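Local coordinates for uncharacterized protein VP1736 (Vibrio parahaemolyticus, PDB 3LXQ) that is of unknown function but contains a sulfatase-family domain of the alkaline phosphatase superfamily, built around a mixed beta-sheet flanked by helices, at residues 133-145 and 151-165. Numbering follows the deposited sequence.
Sequences SVRGIEAVTTGFP and AVVKLSKSQTGFFTI
Glu138 reaches from helix 133-141 of the sulfatase-family alpha/beta fold to the loop that leads on to helix 165-171, and ties one to the other. Its chain runs extended beyond CG, with CG anti to the backbone N (chi1 166°), which carries the carboxylate to the type I turn Ala151-Lys154. There Glu138 OE2 accepts from Val152 N at 3.1 Å, met from above the carboxylate plane, while Glu138 OE1 offers its syn lone pair to Arg135 NE at 2.7 Å in a salt bridge lying in the guanidinium plane. With each oxygen engaged, the buried acid is held against rotation and its charge is probably balanced. Ala151 suits its place because a methyl is small enough to sit against the helix backbone, CB 3.6 Å from Val134 O. Beside it branched valines interlock, Val134 CG1 meeting Val153 CG1 at 3.7 Å. Farther along, Phe162 drives CZ over the centre of the Phe144 ring in a T-shaped stack, planes at 90°, and Val152 CG1 packs obliquely on that same ring; Ala435 and Ala438 of helix 422-441 also touch Phe144. Thr142 forms an ST turn, its OG1 accepting from Phe144 N, and its CG2 methyl rests 3.8 Å from Thr164 CG2. Thr164 OG1, also hydrogen-bonded to Asn196 O, caps the next helix at Asp167 N, and the residue after Thr164, Ile165, donates its N to Thr141 O at 2.8 Å, almost in line with the carbonyl bond.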
ATOM      1  N   SER A 133       6.495   7.711  -2.056  1.00 27.14           N
ATOM      2  CA  SER A 133       6.896   6.431  -1.510  1.00 27.59           C
ATOM      3  C   SER A 133       6.552   6.271  -0.035  1.00 27.37           C
ATOM      4  O   SER A 133       5.997   5.229   0.347  1.00 28.42           O
ATOM      5  CB  SER A 133       8.386   6.194  -1.772  1.00 29.01           C
ATOM      6  OG  SER A 133       8.625   6.089  -3.173  1.00 29.53           O
ATOM      7  N   VAL A 134       6.853   7.275   0.799  1.00 28.09           N
ATOM      8  CA  VAL A 134       6.555   7.149   2.227  1.00 28.28           C
ATOM      9  C   VAL A 134       5.057   6.987   2.502  1.00 26.84           C
ATOM     10  O   VAL A 134       4.697   6.336   3.473  1.00 25.88           O
ATOM     11  CB  VAL A 134       7.151   8.269   3.148  1.00 29.88           C
ATOM     12  CG1 VAL A 134       8.659   8.097   3.310  1.00 32.93           C
ATOM     13  CG2 VAL A 134       6.795   9.660   2.675  1.00 30.37           C
ATOM     14  N   ARG A 135       4.199   7.552   1.645  1.00 25.60           N
ATOM     15  CA  ARG A 135       2.744   7.380   1.832  1.00 24.49           C
ATOM     16  C   ARG A 135       2.298   5.963   1.464  1.00 23.86           C
ATOM     17  O   ARG A 135       1.388   5.403   2.101  1.00 23.61           O
ATOM     18  CB  ARG A 135       1.933   8.463   1.103  1.00 24.63           C
ATOM     19  CG  ARG A 135       0.415   8.339   1.309  1.00 24.27           C
ATOM     20  CD  ARG A 135      -0.246   9.697   1.445  1.00 23.78           C
ATOM     21  NE  ARG A 135      -0.148  10.281   2.798  1.00 23.14           N
ATOM     22  CZ  ARG A 135      -0.199  11.594   3.021  1.00 23.78           C
ATOM     23  NH1 ARG A 135      -0.296  12.422   1.990  1.00 23.31           N
ATOM     24  NH2 ARG A 135      -0.151  12.096   4.247  1.00 22.65           N
ATOM     25  N   GLY A 136       2.953   5.364   0.474  1.00 24.25           N
ATOM     26  CA  GLY A 136       2.711   3.936   0.183  1.00 23.81           C
ATOM     27  C   GLY A 136       3.177   3.013   1.292  1.00 24.77           C
ATOM     28  O   GLY A 136       2.536   1.984   1.577  1.00 24.98           O
ATOM     29  N   ILE A 137       4.296   3.361   1.922  1.00 25.14           N
ATOM     30  CA  ILE A 137       4.767   2.635   3.125  1.00 25.54           C
ATOM     31  C   ILE A 137       3.782   2.851   4.278  1.00 25.24           C
ATOM     32  O   ILE A 137       3.419   1.902   4.982  1.00 26.55           O
ATOM     33  CB  ILE A 137       6.202   3.076   3.522  1.00 26.66           C
ATOM     34  CG1 ILE A 137       7.179   2.759   2.380  1.00 26.20           C
ATOM     35  CG2 ILE A 137       6.641   2.412   4.847  1.00 28.60           C
ATOM     36  CD1 ILE A 137       8.521   3.481   2.465  1.00 31.00           C
ATOM     37  N   GLU A 138       3.361   4.098   4.481  1.00 24.91           N
ATOM     38  CA  GLU A 138       2.306   4.430   5.456  1.00 25.33           C
ATOM     39  C   GLU A 138       1.084   3.523   5.301  1.00 24.91           C
ATOM     40  O   GLU A 138       0.635   2.891   6.267  1.00 25.38           O
ATOM     41  CB  GLU A 138       1.901   5.886   5.265  1.00 25.42           C
ATOM     42  CG  GLU A 138       0.618   6.344   5.941  1.00 25.47           C
ATOM     43  CD  GLU A 138       0.398   7.837   5.717  1.00 25.56           C
ATOM     44  OE1 GLU A 138       0.090   8.210   4.566  1.00 28.50           O
ATOM     45  OE2 GLU A 138       0.565   8.639   6.673  1.00 26.02           O
ATOM     46  N   ALA A 139       0.577   3.443   4.071  1.00 23.78           N
ATOM     47  CA  ALA A 139      -0.641   2.701   3.782  1.00 23.79           C
ATOM     48  C   ALA A 139      -0.535   1.220   4.058  1.00 24.29           C
ATOM     49  O   ALA A 139      -1.487   0.635   4.549  1.00 25.62           O
ATOM     50  CB  ALA A 139      -1.075   2.912   2.344  1.00 22.35           C
ATOM     51  N   VAL A 140       0.593   0.592   3.720  1.00 24.77           N
ATOM     52  CA  VAL A 140       0.666  -0.875   3.866  1.00 26.12           C
ATOM     53  C   VAL A 140       1.239  -1.319   5.196  1.00 27.54           C
ATOM     54  O   VAL A 140       1.119  -2.492   5.564  1.00 29.66           O
ATOM     55  CB  VAL A 140       1.429  -1.558   2.695  1.00 26.68           C
ATOM     56  CG1 VAL A 140       0.764  -1.205   1.371  1.00 26.15           C
ATOM     57  CG2 VAL A 140       2.927  -1.164   2.686  1.00 25.94           C
ATOM     58  N   THR A 141       1.846  -0.409   5.945  1.00 27.49           N
ATOM     59  CA  THR A 141       2.369  -0.822   7.259  1.00 29.51           C
ATOM     60  C   THR A 141       1.479  -0.374   8.412  1.00 29.06           C
ATOM     61  O   THR A 141       1.514  -0.969   9.494  1.00 30.45           O
ATOM     62  CB  THR A 141       3.803  -0.331   7.521  1.00 30.81           C
ATOM     63  OG1 THR A 141       3.830   1.097   7.518  1.00 29.66           O
ATOM     64  CG2 THR A 141       4.742  -0.872   6.472  1.00 33.21           C
ATOM     65  N   THR A 142       0.706   0.684   8.182  1.00 27.82           N
ATOM     66  CA  THR A 142      -0.137   1.290   9.226  1.00 27.72           C
ATOM     67  C   THR A 142      -1.625   1.386   8.857  1.00 27.00           C
ATOM     68  O   THR A 142      -2.471   1.435   9.745  1.00 28.10           O
ATOM     69  CB  THR A 142       0.296   2.724   9.590  1.00 27.42           C
ATOM     70  OG1 THR A 142      -0.201   3.641   8.603  1.00 25.27           O
ATOM     71  CG2 THR A 142       1.789   2.857   9.697  1.00 27.58           C
ATOM     72  N   GLY A 143      -1.935   1.473   7.564  1.00 25.22           N
ATOM     73  CA  GLY A 143      -3.334   1.557   7.133  1.00 23.92           C
ATOM     74  C   GLY A 143      -3.915   2.933   7.345  1.00 23.75           C
ATOM     75  O   GLY A 143      -5.112   3.138   7.142  1.00 23.88           O
ATOM     76  N   PHE A 144      -3.050   3.882   7.726  1.00 23.78           N
ATOM     77  CA  PHE A 144      -3.446   5.230   8.096  1.00 23.97           C
ATOM     78  C   PHE A 144      -3.781   5.972   6.824  1.00 22.94           C
ATOM     79  O   PHE A 144      -3.023   5.898   5.857  1.00 23.02           O
ATOM     80  CB  PHE A 144      -2.286   5.924   8.822  1.00 25.31           C
ATOM     81  CG  PHE A 144      -2.665   7.196   9.566  1.00 26.56           C
ATOM     82  CD1 PHE A 144      -3.652   7.193  10.549  1.00 27.62           C
ATOM     83  CD2 PHE A 144      -1.975   8.377   9.322  1.00 26.76           C
ATOM     84  CE1 PHE A 144      -3.982   8.353  11.239  1.00 29.00           C
ATOM     85  CE2 PHE A 144      -2.287   9.548  10.018  1.00 27.85           C
ATOM     86  CZ  PHE A 144      -3.289   9.540  10.979  1.00 29.29           C
ATOM     87  N   PRO A 145      -4.923   6.670   6.808  1.00 23.31           N
ATOM     88  CA  PRO A 145      -5.342   7.439   5.638  1.00 22.95           C
ATOM     89  C   PRO A 145      -4.477   8.682   5.468  1.00 23.77           C
ATOM     90  O   PRO A 145      -3.635   8.965   6.316  1.00 24.82           O
ATOM     91  CB  PRO A 145      -6.799   7.841   5.959  1.00 23.65           C
ATOM     92  CG  PRO A 145      -7.182   7.071   7.155  1.00 24.30           C
ATOM     93  CD  PRO A 145      -5.928   6.742   7.883  1.00 23.89           C
ATOM     94  N   ALA A 151       3.289  11.947   4.867  1.00 29.94           N
ATOM     95  CA  ALA A 151       3.056  10.670   5.558  1.00 28.44           C
ATOM     96  C   ALA A 151       3.751  10.619   6.931  1.00 29.67           C
ATOM     97  O   ALA A 151       4.789  11.258   7.141  1.00 30.72           O
ATOM     98  CB  ALA A 151       3.534   9.535   4.690  1.00 27.58           C
ATOM     99  N   VAL A 152       3.185   9.830   7.846  1.00 29.56           N
ATOM    100  CA  VAL A 152       3.676   9.710   9.220  1.00 30.79           C
ATOM    101  C   VAL A 152       5.076   9.102   9.324  1.00 32.03           C
ATOM    102  O   VAL A 152       5.681   9.126  10.396  1.00 33.57           O
ATOM    103  CB  VAL A 152       2.711   8.893  10.141  1.00 30.62           C
ATOM    104  CG1 VAL A 152       1.284   9.412  10.062  1.00 27.91           C
ATOM    105  CG2 VAL A 152       2.798   7.401   9.849  1.00 29.63           C
ATOM    106  N   VAL A 153       5.594   8.563   8.222  1.00 31.40           N
ATOM    107  CA  VAL A 153       6.988   8.080   8.203  1.00 32.47           C
ATOM    108  C   VAL A 153       7.929   9.246   8.508  1.00 34.89           C
ATOM    109  O   VAL A 153       9.011   9.054   9.084  1.00 36.68           O
ATOM    110  CB  VAL A 153       7.370   7.443   6.847  1.00 31.79           C
ATOM    111  CG1 VAL A 153       8.824   6.941   6.864  1.00 33.33           C
ATOM    112  CG2 VAL A 153       6.399   6.319   6.481  1.00 29.19           C
ATOM    113  N   LYS A 154       7.489  10.451   8.146  1.00 34.92           N
ATOM    114  CA  LYS A 154       8.297  11.662   8.294  1.00 37.15           C
ATOM    115  C   LYS A 154       7.782  12.635   9.357  1.00 38.60           C
ATOM    116  O   LYS A 154       8.337  13.721   9.520  1.00 40.83           O
ATOM    117  CB  LYS A 154       8.430  12.387   6.943  1.00 36.86           C
ATOM    118  CG  LYS A 154       9.287  11.647   5.945  1.00 36.62           C
ATOM    119  CD  LYS A 154       9.417  12.393   4.636  1.00 37.58           C
ATOM    120  CE  LYS A 154      10.544  11.793   3.817  1.00 38.68           C
ATOM    121  NZ  LYS A 154      10.604  12.372   2.448  1.00 39.00           N
ATOM    122  N   LEU A 155       6.732  12.265  10.086  1.00 37.81           N
ATOM    123  CA  LEU A 155       6.205  13.183  11.094  1.00 40.01           C
ATOM    124  C   LEU A 155       6.780  12.844  12.466  1.00 42.24           C
ATOM    125  O   LEU A 155       7.033  11.683  12.757  1.00 41.43           O
ATOM    126  CB  LEU A 155       4.675  13.201  11.079  1.00 38.28           C
ATOM    127  CG  LEU A 155       4.040  13.704   9.777  1.00 36.63           C
ATOM    128  CD1 LEU A 155       2.532  13.638   9.872  1.00 35.25           C
ATOM    129  CD2 LEU A 155       4.480  15.132   9.429  1.00 39.00           C
ATOM    130  N   SER A 156       7.004  13.863  13.288  1.00 45.68           N
ATOM    131  CA  SER A 156       7.737  13.697  14.544  1.00 49.27           C
ATOM    132  C   SER A 156       6.983  12.915  15.632  1.00 49.44           C
ATOM    133  O   SER A 156       7.595  12.135  16.379  1.00 50.69           O
ATOM    134  CB  SER A 156       8.215  15.054  15.074  1.00 53.35           C
ATOM    135  OG  SER A 156       7.119  15.915  15.322  1.00 55.92           O
ATOM    136  N   LYS A 157       5.668  13.108  15.715  1.00 48.67           N
ATOM    137  CA  LYS A 157       4.848  12.399  16.707  1.00 49.15           C
ATOM    138  C   LYS A 157       4.682  10.903  16.414  1.00 46.37           C
ATOM    139  O   LYS A 157       4.437  10.116  17.326  1.00 47.06           O
ATOM    140  CB  LYS A 157       3.480  13.069  16.867  1.00 49.62           C
ATOM    141  CG  LYS A 157       3.547  14.461  17.498  1.00 53.97           C
ATOM    142  CD  LYS A 157       2.191  15.157  17.499  1.00 55.25           C
ATOM    143  CE  LYS A 157       1.334  14.749  18.689  1.00 57.48           C
ATOM    144  NZ  LYS A 157      -0.009  15.389  18.601  1.00 58.03           N
ATOM    145  N   SER A 158       4.818  10.519  15.144  1.00 43.22           N
ATOM    146  CA  SER A 158       4.641   9.120  14.732  1.00 40.74           C
ATOM    147  C   SER A 158       5.925   8.282  14.726  1.00 41.45           C
ATOM    148  O   SER A 158       5.940   7.163  14.188  1.00 39.13           O
ATOM    149  CB  SER A 158       3.963   9.060  13.367  1.00 37.95           C
ATOM    150  OG  SER A 158       4.207  10.229  12.599  1.00 37.99           O
ATOM    151  N   GLN A 159       6.995   8.812  15.328  1.00 44.16           N
ATOM    152  CA  GLN A 159       8.304   8.150  15.277  1.00 45.56           C
ATOM    153  C   GLN A 159       8.428   6.994  16.269  1.00 47.09           C
ATOM    154  O   GLN A 159       9.309   6.132  16.138  1.00 47.64           O
ATOM    155  CB  GLN A 159       9.443   9.162  15.455  1.00 48.34           C
ATOM    156  CG  GLN A 159       9.547  10.170  14.312  1.00 48.64           C
ATOM    157  CD  GLN A 159       9.542   9.503  12.940  1.00 48.08           C
ATOM    158  OE1 GLN A 159       8.591   9.644  12.167  1.00 45.23           O
ATOM    159  NE2 GLN A 159      10.607   8.764  12.637  1.00 50.23           N
ATOM    160  N   THR A 160       7.532   6.970  17.248  1.00 48.25           N
ATOM    161  CA  THR A 160       7.532   5.939  18.280  1.00 49.72           C
ATOM    162  C   THR A 160       6.106   5.653  18.731  1.00 48.57           C
ATOM    163  O   THR A 160       5.281   6.565  18.823  1.00 48.30           O
ATOM    164  CB  THR A 160       8.419   6.346  19.492  1.00 53.86           C
ATOM    165  OG1 THR A 160       8.361   5.334  20.504  1.00 56.62           O
ATOM    166  CG2 THR A 160       7.971   7.685  20.085  1.00 56.22           C
ATOM    167  N   GLY A 161       5.829   4.382  19.011  1.00 47.90           N
ATOM    168  CA  GLY A 161       4.511   3.958  19.467  1.00 47.26           C
ATOM    169  C   GLY A 161       3.318   4.339  18.592  1.00 43.82           C
ATOM    170  O   GLY A 161       2.208   4.479  19.088  1.00 44.16           O
ATOM    171  N   PHE A 162       3.537   4.519  17.295  1.00 41.31           N
ATOM    172  CA  PHE A 162       2.424   4.701  16.358  1.00 38.88           C
ATOM    173  C   PHE A 162       1.937   3.306  15.982  1.00 37.64           C
ATOM    174  O   PHE A 162       2.711   2.341  16.020  1.00 37.93           O
ATOM    175  CB  PHE A 162       2.894   5.471  15.123  1.00 37.11           C
ATOM    176  CG  PHE A 162       1.777   6.076  14.290  1.00 36.21           C
ATOM    177  CD1 PHE A 162       1.145   7.251  14.688  1.00 36.76           C
ATOM    178  CD2 PHE A 162       1.403   5.493  13.075  1.00 33.25           C
ATOM    179  CE1 PHE A 162       0.149   7.819  13.918  1.00 34.72           C
ATOM    180  CE2 PHE A 162       0.390   6.039  12.301  1.00 31.47           C
ATOM    181  CZ  PHE A 162      -0.238   7.216  12.712  1.00 33.45           C
ATOM    182  N   PHE A 163       0.661   3.173  15.631  1.00 35.99           N
ATOM    183  CA  PHE A 163       0.185   1.867  15.217  1.00 35.01           C
ATOM    184  C   PHE A 163       0.786   1.404  13.888  1.00 33.47           C
ATOM    185  O   PHE A 163       0.725   2.123  12.881  1.00 31.85           O
ATOM    186  CB  PHE A 163      -1.351   1.757  15.164  1.00 34.62           C
ATOM    187  CG  PHE A 163      -1.799   0.436  14.615  1.00 34.63           C
ATOM    188  CD1 PHE A 163      -1.901  -0.676  15.442  1.00 34.81           C
ATOM    189  CD2 PHE A 163      -1.975   0.267  13.250  1.00 31.02           C
ATOM    190  CE1 PHE A 163      -2.256  -1.918  14.917  1.00 35.83           C
ATOM    191  CE2 PHE A 163      -2.318  -0.975  12.725  1.00 31.38           C
ATOM    192  CZ  PHE A 163      -2.473  -2.050  13.543  1.00 33.21           C
ATOM    193  N   THR A 164       1.381   0.211  13.910  1.00 34.11           N
ATOM    194  CA  THR A 164       1.820  -0.495  12.695  1.00 33.66           C
ATOM    195  C   THR A 164       1.482  -1.991  12.831  1.00 34.79           C
ATOM    196  O   THR A 164       1.460  -2.520  13.947  1.00 36.69           O
ATOM    197  CB  THR A 164       3.359  -0.368  12.426  1.00 33.74           C
ATOM    198  OG1 THR A 164       4.091  -1.080  13.437  1.00 36.73           O
ATOM    199  CG2 THR A 164       3.815   1.088  12.389  1.00 33.84           C
ATOM    200  N   ILE A 165       1.268  -2.672  11.706  1.00 34.19           N
ATOM    201  CA  ILE A 165       1.106  -4.130  11.738  1.00 36.26           C
ATOM    202  C   ILE A 165       2.424  -4.817  12.090  1.00 37.97           C
ATOM    203  O   ILE A 165       2.428  -5.974  12.499  1.00 40.15           O
ATOM    204  CB  ILE A 165       0.541  -4.727  10.418  1.00 35.44           C
ATOM    205  CG1 ILE A 165       1.458  -4.416   9.229  1.00 36.30           C
ATOM    206  CG2 ILE A 165      -0.909  -4.243  10.174  1.00 35.09           C
ATOM    207  CD1 ILE A 165       1.326  -5.416   8.060  1.00 37.44           C
TER